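Local coordinates for protein beta-agarase B (PDB 4ATF) that hydrolyses the beta-1,4-linkages between beta-D-galactose and 3,6-anhydro-alpha-L-galactose in agarose, cutting at random along the chain with retention of anomeric configuration, at residues R106-V111 against I301-E306; W129-D134 against D256-T261; D135-D140 against T249-E254; I166-F171 against D227-K232. The protein carries 1 engineered substitution. All blocks are in the same frame, centred on the assembly; numbering follows the deposited sequence.

The first segment along the chain, 106-111, opens the widest loop, which contact 1 closes only at the final strand, 301-306. Contact 2 (129-134 with 256-261) is nested inside it, contact 3 (135-140 with 249-254) inside that, and contact 4 (166-171 with 227-232) innermost; none crosses another. Contact 1 joins the approach to strand 111-118 to strand 293-306, and its Arg106 makes a salt bridge with Asp256 of contact 2. Contacts 2, 3 and 4 step across neighbouring strands 125-132, 137-145 and 164-172, linked by backbone hydrogen bonds such as Thr136 O with Phe171 N. Contacts 2 and 4 both touch the same bound galactose and anhydrogalactose units.

Contact 1. Residues R106-V111 against I301-E306; sequences RVVYPV and IYKPVE
Lys303 and Pro304, on the last strand of this GH16 beta-jelly roll, meet Val108 and Pro110 of the loop after strand 96-103, and Val111, which opens strand 111-118; the contact is partly buried and joins a loop to a strand. Its polar link is made by Lys303, whose chain is bent (chi3 67°) and doubtful in its exact course; what is firm is its end, where Lys303 NZ donates to Val108 O at 2.7 Å. The donor lies 28° out of the carbonyl plane. Without the ammonium, as with an alanine here, Val108 O and its neighbouring water would lose their partner on this strand, and the loop is likely to be held mainly by apolar contacts. Beside the bond the packing is apolar. Pro110, which follows a cis peptide bond, sets its ring against that of Pro304, with CG to CG at 3.6 Å. Deeper in, Val111 and Ile301 lie side by side and point the same way, Val111 CG2 being 3.7 Å from Ile301 CG2. The backbones approach where Val111 CA stands 3.5 Å from Tyr302 O, a CA-H...O contact. Strand 199-207 adds Tyr204 against Pro110 and Trp205 against Val111, while Ile113 touches Ile301. A water completes the polar link by accepting from both sides: from Val108 N at 3.0 Å and from Lys303 NZ at 2.9 Å.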
# COMPACT_ATOMS: atom_id res chain seq x y z
N ARG A 106 5.95 14.79 -0.86
CA ARG A 106 6.31 13.61 -1.62
C ARG A 106 7.67 13.13 -1.20
O ARG A 106 8.44 13.87 -0.57
CB ARG A 106 6.31 13.93 -3.15
CG ARG A 106 4.84 14.22 -3.66
CD ARG A 106 4.69 14.45 -5.15
NE ARG A 106 3.29 14.83 -5.44
CZ ARG A 106 2.94 15.88 -6.15
NH1 ARG A 106 3.87 16.65 -6.68
NH2 ARG A 106 1.67 16.16 -6.35
N VAL A 107 7.97 11.86 -1.49
CA VAL A 107 9.27 11.31 -1.16
C VAL A 107 9.97 10.82 -2.43
O VAL A 107 9.32 10.48 -3.42
CB VAL A 107 9.14 10.10 -0.20
CG1 VAL A 107 8.70 10.59 1.18
CG2 VAL A 107 8.21 9.02 -0.77
N VAL A 108 11.29 10.72 -2.39
CA VAL A 108 11.98 10.15 -3.53
C VAL A 108 13.17 9.33 -3.06
O VAL A 108 13.72 9.60 -1.96
CB VAL A 108 12.40 11.31 -4.48
CG1 VAL A 108 13.49 12.23 -3.82
CG2 VAL A 108 12.74 10.78 -5.98
N TYR A 109 13.63 8.39 -3.90
CA TYR A 109 14.88 7.62 -3.59
C TYR A 109 16.07 8.61 -3.36
O TYR A 109 16.08 9.72 -3.95
CB TYR A 109 15.26 6.65 -4.74
CG TYR A 109 15.71 7.38 -5.97
CD1 TYR A 109 17.10 7.75 -6.14
CD2 TYR A 109 14.80 7.78 -6.91
CE1 TYR A 109 17.52 8.52 -7.24
CE2 TYR A 109 15.19 8.59 -7.98
CZ TYR A 109 16.54 8.91 -8.15
OH TYR A 109 16.90 9.66 -9.22
N PRO A 110 17.07 8.24 -2.52
CA PRO A 110 17.10 7.05 -1.65
C PRO A 110 16.23 7.35 -0.43
O PRO A 110 16.31 8.44 0.18
CB PRO A 110 18.60 6.93 -1.25
CG PRO A 110 19.13 8.39 -1.24
CD PRO A 110 18.34 9.02 -2.47
N VAL A 111 15.37 6.39 -0.06
CA VAL A 111 14.47 6.63 1.09
C VAL A 111 14.00 5.26 1.65
O VAL A 111 13.73 4.32 0.88
CB VAL A 111 13.22 7.49 0.71
CG1 VAL A 111 12.33 6.81 -0.41
CG2 VAL A 111 12.44 7.97 1.96
N ILE A 301 9.93 7.40 8.11
CA ILE A 301 10.58 7.69 6.85
C ILE A 301 12.00 8.21 7.16
O ILE A 301 12.17 9.12 7.98
CB ILE A 301 9.81 8.82 6.10
CG1 ILE A 301 8.38 8.34 5.72
CG2 ILE A 301 10.64 9.27 4.90
CD1 ILE A 301 7.24 9.44 5.81
N TYR A 302 13.02 7.61 6.53
CA TYR A 302 14.43 8.00 6.79
C TYR A 302 15.16 8.21 5.47
O TYR A 302 14.88 7.53 4.47
CB TYR A 302 15.18 6.90 7.57
CG TYR A 302 14.68 6.68 8.96
CD1 TYR A 302 13.51 5.92 9.20
CD2 TYR A 302 15.36 7.23 10.04
CE1 TYR A 302 13.04 5.74 10.48
CE2 TYR A 302 14.89 7.04 11.37
CZ TYR A 302 13.74 6.28 11.56
OH TYR A 302 13.28 6.08 12.85
N LYS A 303 16.12 9.14 5.48
CA LYS A 303 17.00 9.39 4.30
C LYS A 303 18.43 9.12 4.73
O LYS A 303 18.80 9.44 5.87
CB LYS A 303 16.82 10.87 3.80
CG LYS A 303 15.31 11.07 3.23
CD LYS A 303 15.22 11.89 1.91
CE LYS A 303 15.82 11.13 0.87
NZ LYS A 303 15.26 11.22 -0.45
N PRO A 304 19.24 8.51 3.86
CA PRO A 304 20.66 8.29 4.22
C PRO A 304 21.47 9.58 4.06
O PRO A 304 21.36 10.23 2.98
CB PRO A 304 21.12 7.25 3.22
CG PRO A 304 20.19 7.40 2.01
CD PRO A 304 18.88 8.00 2.52
N VAL A 305 22.25 9.97 5.08
CA VAL A 305 23.10 11.17 5.03
C VAL A 305 24.53 10.84 5.48
O VAL A 305 24.77 9.84 6.18
CB VAL A 305 22.51 12.34 5.86
CG1 VAL A 305 20.99 12.56 5.46
CG2 VAL A 305 22.50 12.00 7.31
N GLU A 306 25.50 11.69 5.09
CA GLU A 306 26.87 11.50 5.53
C GLU A 306 26.96 11.69 7.05
O GLU A 306 26.26 12.51 7.62
CB GLU A 306 27.77 12.52 4.82
CG GLU A 306 29.18 12.09 4.62
CD GLU A 306 29.98 13.09 3.80
OE1 GLU A 306 29.36 13.88 3.04
OE2 GLU A 306 31.21 13.11 3.91
O HOH W 1 12.56 12.11 -0.03

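Contact 2. Residues W129-D134 against D256-T261. With GAL (beta-D-galactopyranose), chain E; AAL (3,6-anhydro-alpha-L-galactopyranose), chain B.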
# COMPACT_ATOMS: atom_id res chain seq x y z
N TRP A 129 1.16 2.36 0.19
CA TRP A 129 1.82 2.38 -1.12
C TRP A 129 2.31 3.77 -1.52
O TRP A 129 1.96 4.79 -0.83
CB TRP A 129 0.91 1.72 -2.18
CG TRP A 129 -0.49 2.21 -2.32
CD1 TRP A 129 -1.48 2.27 -1.35
CD2 TRP A 129 -1.07 2.72 -3.53
NE1 TRP A 129 -2.65 2.76 -1.91
CE2 TRP A 129 -2.42 3.03 -3.24
CE3 TRP A 129 -0.58 2.88 -4.86
CZ2 TRP A 129 -3.30 3.55 -4.22
CZ3 TRP A 129 -1.46 3.37 -5.85
CH2 TRP A 129 -2.82 3.71 -5.51
N LEU A 130 3.13 3.85 -2.59
CA LEU A 130 3.71 5.12 -3.09
C LEU A 130 3.26 5.26 -4.53
O LEU A 130 3.28 4.24 -5.29
CB LEU A 130 5.26 5.08 -3.10
CG LEU A 130 5.85 4.70 -1.73
CD1 LEU A 130 7.41 4.63 -1.90
CD2 LEU A 130 5.44 5.69 -0.60
N LEU A 131 2.88 6.47 -4.96
CA LEU A 131 2.35 6.61 -6.37
C LEU A 131 2.82 7.96 -6.90
O LEU A 131 2.62 8.98 -6.20
CB LEU A 131 0.80 6.57 -6.37
CG LEU A 131 0.11 6.72 -7.72
CD1 LEU A 131 0.50 5.49 -8.55
CD2 LEU A 131 -1.43 6.78 -7.51
N SER A 132 3.46 8.01 -8.09
CA SER A 132 3.87 9.30 -8.64
C SER A 132 2.65 10.20 -8.97
O SER A 132 1.54 9.70 -9.18
CB SER A 132 4.77 9.09 -9.91
OG SER A 132 3.97 8.47 -10.95
N ALA A 133 2.89 11.52 -9.04
CA ALA A 133 1.82 12.48 -9.27
C ALA A 133 1.06 12.16 -10.60
O ALA A 133 -0.19 12.35 -10.71
CB ALA A 133 2.40 13.94 -9.26
N ASP A 134 1.81 11.65 -11.60
CA ASP A 134 1.21 11.42 -12.92
C ASP A 134 0.69 10.01 -13.09
O ASP A 134 0.29 9.66 -14.21
CB ASP A 134 2.18 11.84 -14.05
CG ASP A 134 3.39 10.87 -14.17
OD1 ASP A 134 3.46 9.84 -13.42
OD2 ASP A 134 4.27 11.16 -15.02
N ASP A 256 3.74 10.34 -3.82
CA ASP A 256 2.84 10.49 -2.71
C ASP A 256 2.79 9.17 -1.89
O ASP A 256 2.88 8.07 -2.44
CB ASP A 256 1.39 10.70 -3.25
CG ASP A 256 1.19 12.06 -3.97
OD1 ASP A 256 1.91 13.06 -3.71
OD2 ASP A 256 0.25 12.14 -4.81
N ILE A 257 2.62 9.26 -0.57
CA ILE A 257 2.42 8.08 0.25
C ILE A 257 0.92 7.94 0.39
O ILE A 257 0.24 8.93 0.68
CB ILE A 257 3.06 8.29 1.65
CG1 ILE A 257 4.57 8.59 1.54
CG2 ILE A 257 2.70 7.06 2.57
CD1 ILE A 257 5.18 9.01 2.95
N ILE A 258 0.38 6.76 0.12
CA ILE A 258 -1.10 6.58 0.18
C ILE A 258 -1.35 5.41 1.17
O ILE A 258 -0.63 4.40 1.12
CB ILE A 258 -1.68 6.24 -1.24
CG1 ILE A 258 -1.26 7.35 -2.25
CG2 ILE A 258 -3.19 5.95 -1.19
CD1 ILE A 258 -1.83 7.16 -3.67
N ILE A 259 -2.34 5.58 2.08
CA ILE A 259 -2.77 4.51 2.99
C ILE A 259 -4.28 4.33 2.76
O ILE A 259 -5.02 5.31 2.90
CB ILE A 259 -2.45 4.88 4.48
CG1 ILE A 259 -0.95 5.18 4.61
CG2 ILE A 259 -2.97 3.71 5.42
CD1 ILE A 259 -0.47 5.55 6.05
N ASN A 260 -4.76 3.12 2.46
CA ASN A 260 -6.16 2.94 2.20
C ASN A 260 -6.56 1.51 2.37
O ASN A 260 -5.74 0.65 2.73
CB ASN A 260 -6.58 3.50 0.78
CG ASN A 260 -6.13 2.62 -0.41
OD1 ASN A 260 -5.99 1.42 -0.29
ND2 ASN A 260 -5.96 3.23 -1.58
N THR A 261 -7.86 1.26 2.16
CA THR A 261 -8.36 -0.10 1.90
C THR A 261 -9.05 -0.03 0.56
O THR A 261 -9.44 1.10 0.13
CB THR A 261 -9.27 -0.69 3.03
OG1 THR A 261 -10.50 0.06 3.12
CG2 THR A 261 -8.53 -0.59 4.40
C1 GAL E . -1.53 -1.61 -6.52
C2 GAL E . -2.38 -1.11 -7.68
C3 GAL E . -3.04 0.26 -7.49
C4 GAL E . -3.85 0.17 -6.17
C5 GAL E . -2.92 -0.35 -5.04
C6 GAL E . -3.59 -0.37 -3.65
O2 GAL E . -1.48 -0.99 -8.73
O3 GAL E . -3.89 0.42 -8.64
O4 GAL E . -4.89 -0.75 -6.38
O5 GAL E . -2.28 -1.61 -5.31
O6 GAL E . -2.56 -0.80 -2.76
C1 AAL B . -3.54 1.52 -9.50
C2 AAL B . -4.42 1.41 -10.78
C3 AAL B . -4.43 2.81 -11.49
C4 AAL B . -4.84 3.96 -10.65
C5 AAL B . -3.76 3.96 -9.59
C6 AAL B . -2.52 3.96 -10.53
O2 AAL B . -5.74 1.03 -10.42
O3 AAL B . -3.03 3.24 -11.70
O4 AAL B . -4.98 5.23 -11.22
O5 AAL B . -3.76 2.78 -8.74
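Trp129 holds its CG between the backbone N and the carbonyl carbon (chi1 53°), which swings the indole across to the next strand and over Ile258. Ile258 CB sits 3.9 Å from the centroid of the five-membered ring and 17° off its normal, a CH-pi contact over the face. The opposite face carries the galactose of the bound agaro-oligosaccharide, its C5 lying 3.7 Å above the plane of the Trp129 ring and over the centre. The indole thus serves as a platform for this galactose in the substrate cleft; were it cut back to a serine, the sugar would probably lose its apolar floor and Ile258 its cover. The backbones fix the register: Trp129 with Ile258 and Leu131 with Asp256 are antiparallel hydrogen-bonded pairs, Ile258 N meeting Trp129 O at 2.7 Å. Between them Leu130 and Ile257, a non-hydrogen-bonded pair, lie side by side on the other face of the sheet, with Leu130 CD2 3.7 Å from Ile257 CG1. Asp256 directs its carboxylate to His60 and Arg106. Strand 125-132 thus runs between 255-262 and 137-145, strand 96-103 flanks 255-262 on its far side, and Ile257 packs against Ile299 and Ile301 of strand 293-306.

Contact 3. Residues D135-D140 against T249-E254; sequences DTQEID and TGLNKE. With GAL (beta-D-galactopyranose), chain C.
The carboxamide of Gln137 is clasped by the loop 249-254: the methylene chain of Lys253 passes over one flat side of it, Lys253 CD lying 3.6 Å from Gln137 CD, and Gly250 O stands obliquely on the opposite side, 3.5 Å from Gln137 CD and displaced toward the end of the group. The far end of the group faces the amide of Asn252, the two planes 58° apart, and the backbone nitrogens of Asn252 and Lys253. Gln137 gets there with its chain extended beyond CG (chi2 175°), crossing Lys253 at about a right angle. Past the amide, Lys253 also runs extended, and its NZ donates to Thr136 OG1 at 2.8 Å. The same ammonium forms a salt bridge with Asp134, which also bonds Thr136 OG1, so one carboxylate serves both partners. Leu251, centre of an inverse gamma turn, fills the apolar side: Leu251 CD2 touches Gln137 CB at 3.9 Å, and Leu251 CD1 reaches Ile139 CG1 at 4.0 Å. On the substrate side, Asp135 OD2 accepts a hydrogen bond of 2.5 Å from O2 of the chain C galactose, while Asp135 OD1 is held by His60. Glu138, probably the nucleophile as in related enzymes, points away from the loop, alternating with Gln137 and Ile139. That strand, 137-145, lies between 125-132 and 164-172; the loop behind it packs Leu251 on His168 and Val170 and gives Leu251 O to Trp205 of strand 199-207.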
# COMPACT_ATOMS: atom_id res chain seq x y z
N ASP A 135 0.64 9.23 -11.99
CA ASP A 135 0.04 7.85 -11.95
C ASP A 135 0.81 6.83 -12.83
O ASP A 135 0.26 5.81 -13.21
CB ASP A 135 -1.44 7.89 -12.40
CG ASP A 135 -2.36 8.60 -11.35
OD1 ASP A 135 -1.98 8.61 -10.17
OD2 ASP A 135 -3.42 9.13 -11.71
N THR A 136 2.04 7.15 -13.23
CA THR A 136 2.80 6.21 -13.99
C THR A 136 3.72 5.24 -13.24
O THR A 136 4.16 4.26 -13.87
CB THR A 136 3.65 6.90 -15.06
OG1 THR A 136 4.60 7.78 -14.42
CG2 THR A 136 2.74 7.62 -16.10
N GLN A 137 4.07 5.54 -11.97
CA GLN A 137 5.03 4.75 -11.27
C GLN A 137 4.51 4.55 -9.81
O GLN A 137 3.99 5.48 -9.18
CB GLN A 137 6.42 5.44 -11.27
CG GLN A 137 6.98 5.65 -12.68
CD GLN A 137 8.30 6.45 -12.69
OE1 GLN A 137 8.85 6.77 -13.78
NE2 GLN A 137 8.82 6.72 -11.53
N GLU A 138 4.62 3.32 -9.30
CA GLU A 138 3.98 2.89 -8.05
C GLU A 138 4.88 1.87 -7.34
O GLU A 138 5.51 1.04 -8.01
CB GLU A 138 2.60 2.21 -8.35
CG GLU A 138 1.80 1.83 -7.05
CD GLU A 138 2.17 0.42 -6.45
OE1 GLU A 138 2.82 -0.40 -7.15
OE2 GLU A 138 1.81 0.08 -5.26
N ILE A 139 4.94 1.93 -6.00
CA ILE A 139 5.70 0.96 -5.19
C ILE A 139 4.78 0.54 -4.05
O ILE A 139 4.26 1.42 -3.33
CB ILE A 139 7.01 1.57 -4.60
CG1 ILE A 139 8.01 1.91 -5.73
CG2 ILE A 139 7.64 0.51 -3.57
CD1 ILE A 139 9.09 2.97 -5.29
N ASP A 140 4.47 -0.76 -3.94
CA ASP A 140 3.71 -1.25 -2.77
C ASP A 140 4.56 -1.38 -1.51
O ASP A 140 5.72 -1.79 -1.60
CB ASP A 140 3.28 -2.66 -2.99
CG ASP A 140 2.38 -2.84 -4.12
OD1 ASP A 140 1.76 -1.89 -4.67
OD2 ASP A 140 2.36 -4.03 -4.48
N THR A 249 13.41 5.40 -17.73
CA THR A 249 13.77 6.18 -16.54
C THR A 249 13.91 5.30 -15.26
O THR A 249 14.55 5.66 -14.25
CB THR A 249 12.70 7.28 -16.24
OG1 THR A 249 11.46 6.63 -15.89
CG2 THR A 249 12.51 8.20 -17.45
N GLY A 250 13.24 4.16 -15.26
CA GLY A 250 13.10 3.37 -14.01
C GLY A 250 12.11 4.06 -13.07
O GLY A 250 11.35 4.97 -13.51
N LEU A 251 12.16 3.67 -11.81
CA LEU A 251 11.29 4.30 -10.76
C LEU A 251 11.96 5.59 -10.25
O LEU A 251 12.59 5.62 -9.19
CB LEU A 251 11.01 3.29 -9.63
CG LEU A 251 10.19 2.02 -10.07
CD1 LEU A 251 10.22 0.95 -8.98
CD2 LEU A 251 8.75 2.42 -10.36
N ASN A 252 11.87 6.66 -11.02
CA ASN A 252 12.66 7.88 -10.74
C ASN A 252 11.78 9.01 -10.21
O ASN A 252 12.30 10.01 -9.69
CB ASN A 252 13.36 8.38 -12.03
CG ASN A 252 12.33 8.96 -13.07
OD1 ASN A 252 11.39 8.24 -13.50
ND2 ASN A 252 12.44 10.27 -13.37
N LYS A 253 10.46 8.90 -10.37
CA LYS A 253 9.62 10.09 -10.07
C LYS A 253 9.32 10.18 -8.57
O LYS A 253 9.04 9.14 -7.93
CB LYS A 253 8.30 10.01 -10.86
CG LYS A 253 8.52 10.12 -12.42
CD LYS A 253 7.24 9.89 -13.21
CE LYS A 253 7.58 10.06 -14.70
NZ LYS A 253 6.49 9.46 -15.66
N GLU A 254 9.33 11.38 -8.00
CA GLU A 254 8.91 11.54 -6.58
C GLU A 254 7.45 11.07 -6.39
O GLU A 254 6.63 11.08 -7.38
CB GLU A 254 9.15 13.00 -6.10
CG GLU A 254 8.15 13.98 -6.71
CD GLU A 254 8.44 15.43 -6.39
OE1 GLU A 254 9.32 15.72 -5.51
OE2 GLU A 254 7.81 16.28 -7.05
C1 GAL C . -6.32 5.68 -11.39
C2 GAL C . -6.12 7.14 -11.82
C3 GAL C . -7.47 7.77 -12.24
C4 GAL C . -8.20 6.87 -13.27
C5 GAL C . -8.27 5.41 -12.76
C6 GAL C . -9.00 4.65 -13.85
O2 GAL C . -5.46 7.95 -10.82
O3 GAL C . -7.19 8.99 -12.88
O4 GAL C . -7.38 6.78 -14.42
O5 GAL C . -6.93 4.91 -12.46
O6 GAL C . -9.16 3.42 -13.21

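Contact 4. Residues I166-F171 against D227-K232; sequences ISHHVF and DIIDPK. With GAL (beta-D-galactopyranose), chain E; AAL (3,6-anhydro-alpha-L-galactopyranose), chain B.
His168 NE2 donates to Ile229 O at 2.9 Å, tying a cleft strand of the GH16 beta-jelly roll to the end of the short helix 226-229. His168 was modelled in two conformers, and the bond belongs to the one described. In that conformer the bond is nearly straight, with an N-H...O angle of 175°; the acceptor lies 2° out of the imidazole plane, and the donor arrives in the carbonyl plane on a lone pair. A chi1 of 80° turns the His168 ring out from the strand to the helix end. Ile228 O lies at the ring edge as well, 3.6 Å from His168 CE1, and Ile229 CD1 stands over one face, offset toward the rim. Two residues along, Val170 CG2 meets Asp230 OD1 at 3.6 Å, the side chains crossing at about a right angle.

The next shell fixes these partners. Asp230, the first residue to leave helical geometry, has its carboxylate held by Phe234 N and Thr235 OG1, and Tyr179 OH bonds Ile228 O. Strand alternation puts His169 and Phe171 on the other side, toward the substrate. Asp178 holds the His169 ring through ND1, and Phe171 forms a cation-pi pair with Arg173. Anhydrogalactose O3 stands 3.6 Å above the Phe171 ring, toward its rim. Galactose O2 rests over the centre of the His169 imidazole, 3.3 Å from His169 NE2.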
# COMPACT_ATOMS: atom_id res chain seq x y z
N ILE A 166 4.18 -8.01 -2.27
CA ILE A 166 5.21 -6.98 -2.25
C ILE A 166 5.66 -6.71 -3.66
O ILE A 166 6.40 -7.48 -4.21
CB ILE A 166 6.43 -7.34 -1.28
CG1 ILE A 166 6.77 -8.84 -1.35
CG2 ILE A 166 6.04 -6.96 0.19
CD1 ILE A 166 8.05 -9.22 -0.56
N SER A 167 5.27 -5.57 -4.21
CA SER A 167 5.44 -5.40 -5.66
C SER A 167 5.62 -3.90 -6.01
O SER A 167 5.78 -3.05 -5.11
CB SER A 167 4.19 -6.00 -6.34
OG SER A 167 4.44 -6.25 -7.72
N HIS A 168 5.64 -3.63 -7.31
CA HIS A 168 5.76 -2.29 -7.86
C HIS A 168 5.08 -2.34 -9.24
O HIS A 168 4.92 -3.45 -9.82
CB HIS A 168 7.26 -1.87 -7.96
CG HIS A 168 7.96 -2.42 -9.16
ND1 HIS A 168 8.50 -3.69 -9.19
CD2 HIS A 168 8.16 -1.90 -10.40
CE1 HIS A 168 9.04 -3.91 -10.38
NE2 HIS A 168 8.85 -2.84 -11.13
N HIS A 169 4.67 -1.18 -9.78
CA HIS A 169 4.00 -1.15 -11.09
C HIS A 169 4.58 -0.01 -11.89
O HIS A 169 4.91 1.01 -11.31
CB HIS A 169 2.47 -0.90 -10.98
CG HIS A 169 1.71 -1.99 -10.30
ND1 HIS A 169 0.83 -2.81 -10.97
CD2 HIS A 169 1.65 -2.37 -8.98
CE1 HIS A 169 0.29 -3.68 -10.12
NE2 HIS A 169 0.77 -3.44 -8.91
N VAL A 170 4.63 -0.16 -13.21
CA VAL A 170 4.83 0.98 -14.09
C VAL A 170 3.66 0.95 -15.04
O VAL A 170 3.19 -0.15 -15.42
CB VAL A 170 6.23 1.01 -14.76
CG1 VAL A 170 7.33 1.31 -13.70
CG2 VAL A 170 6.53 -0.26 -15.51
N PHE A 171 3.13 2.13 -15.40
CA PHE A 171 1.90 2.17 -16.26
C PHE A 171 2.12 3.00 -17.51
O PHE A 171 2.96 3.92 -17.50
CB PHE A 171 0.71 2.84 -15.53
CG PHE A 171 0.33 2.17 -14.24
CD1 PHE A 171 -0.57 1.08 -14.22
CD2 PHE A 171 0.89 2.63 -13.05
CE1 PHE A 171 -0.86 0.43 -12.97
CE2 PHE A 171 0.59 2.04 -11.80
CZ PHE A 171 -0.29 0.93 -11.76
N ASP A 227 15.57 -5.66 -16.18
CA ASP A 227 14.79 -6.80 -16.68
C ASP A 227 13.58 -7.14 -15.75
O ASP A 227 12.58 -7.67 -16.23
CB ASP A 227 15.65 -8.07 -16.83
CG ASP A 227 16.71 -7.98 -17.95
OD1 ASP A 227 16.72 -7.02 -18.77
OD2 ASP A 227 17.56 -8.91 -18.05
N ILE A 228 13.68 -6.85 -14.45
CA ILE A 228 12.52 -7.07 -13.54
C ILE A 228 11.76 -5.73 -13.24
O ILE A 228 10.53 -5.74 -13.04
CB ILE A 228 12.90 -7.82 -12.25
CG1 ILE A 228 11.67 -8.15 -11.39
CG2 ILE A 228 13.85 -6.96 -11.40
CD1 ILE A 228 11.95 -9.23 -10.33
N ILE A 229 12.46 -4.60 -13.25
CA ILE A 229 11.77 -3.32 -12.84
C ILE A 229 10.91 -2.78 -14.03
O ILE A 229 9.74 -2.37 -13.85
CB ILE A 229 12.80 -2.24 -12.41
CG1 ILE A 229 13.53 -2.68 -11.10
CG2 ILE A 229 12.14 -0.83 -12.23
CD1 ILE A 229 12.84 -2.34 -9.81
N ASP A 230 11.48 -2.82 -15.23
CA ASP A 230 10.76 -2.35 -16.45
C ASP A 230 11.15 -3.08 -17.78
O ASP A 230 11.65 -2.44 -18.70
CB ASP A 230 10.99 -0.86 -16.62
CG ASP A 230 10.11 -0.25 -17.76
OD1 ASP A 230 9.01 -0.81 -18.08
OD2 ASP A 230 10.52 0.80 -18.32
N PRO A 231 10.95 -4.41 -17.88
CA PRO A 231 11.37 -5.14 -19.11
C PRO A 231 10.58 -4.69 -20.39
O PRO A 231 11.09 -4.86 -21.50
CB PRO A 231 11.06 -6.60 -18.76
CG PRO A 231 9.86 -6.49 -17.74
CD PRO A 231 10.27 -5.30 -16.91
N LYS A 232 9.38 -4.11 -20.24
CA LYS A 232 8.59 -3.72 -21.41
C LYS A 232 8.84 -2.27 -21.83
O LYS A 232 8.14 -1.75 -22.69
CB LYS A 232 7.08 -3.90 -21.11
CG LYS A 232 6.68 -5.30 -20.80
CD LYS A 232 5.11 -5.42 -20.67
CE LYS A 232 4.66 -6.78 -20.39
NZ LYS A 232 3.14 -6.94 -20.49
C1 GAL E . -1.53 -1.61 -6.52
C2 GAL E . -2.38 -1.11 -7.68
C3 GAL E . -3.04 0.26 -7.49
C4 GAL E . -3.85 0.17 -6.17
C5 GAL E . -2.92 -0.35 -5.04
C6 GAL E . -3.59 -0.37 -3.65
O2 GAL E . -1.48 -0.99 -8.73
O3 GAL E . -3.89 0.42 -8.64
O4 GAL E . -4.89 -0.75 -6.38
O5 GAL E . -2.28 -1.61 -5.31
O6 GAL E . -2.56 -0.80 -2.76
C1 AAL B . -3.54 1.52 -9.50
C2 AAL B . -4.42 1.41 -10.78
C3 AAL B . -4.43 2.81 -11.49
C4 AAL B . -4.84 3.96 -10.65
C5 AAL B . -3.76 3.96 -9.59
C6 AAL B . -2.52 3.96 -10.53
O2 AAL B . -5.74 1.03 -10.42
O3 AAL B . -3.03 3.24 -11.70
O4 AAL B . -4.98 5.23 -11.22
O5 AAL B . -3.76 2.78 -8.74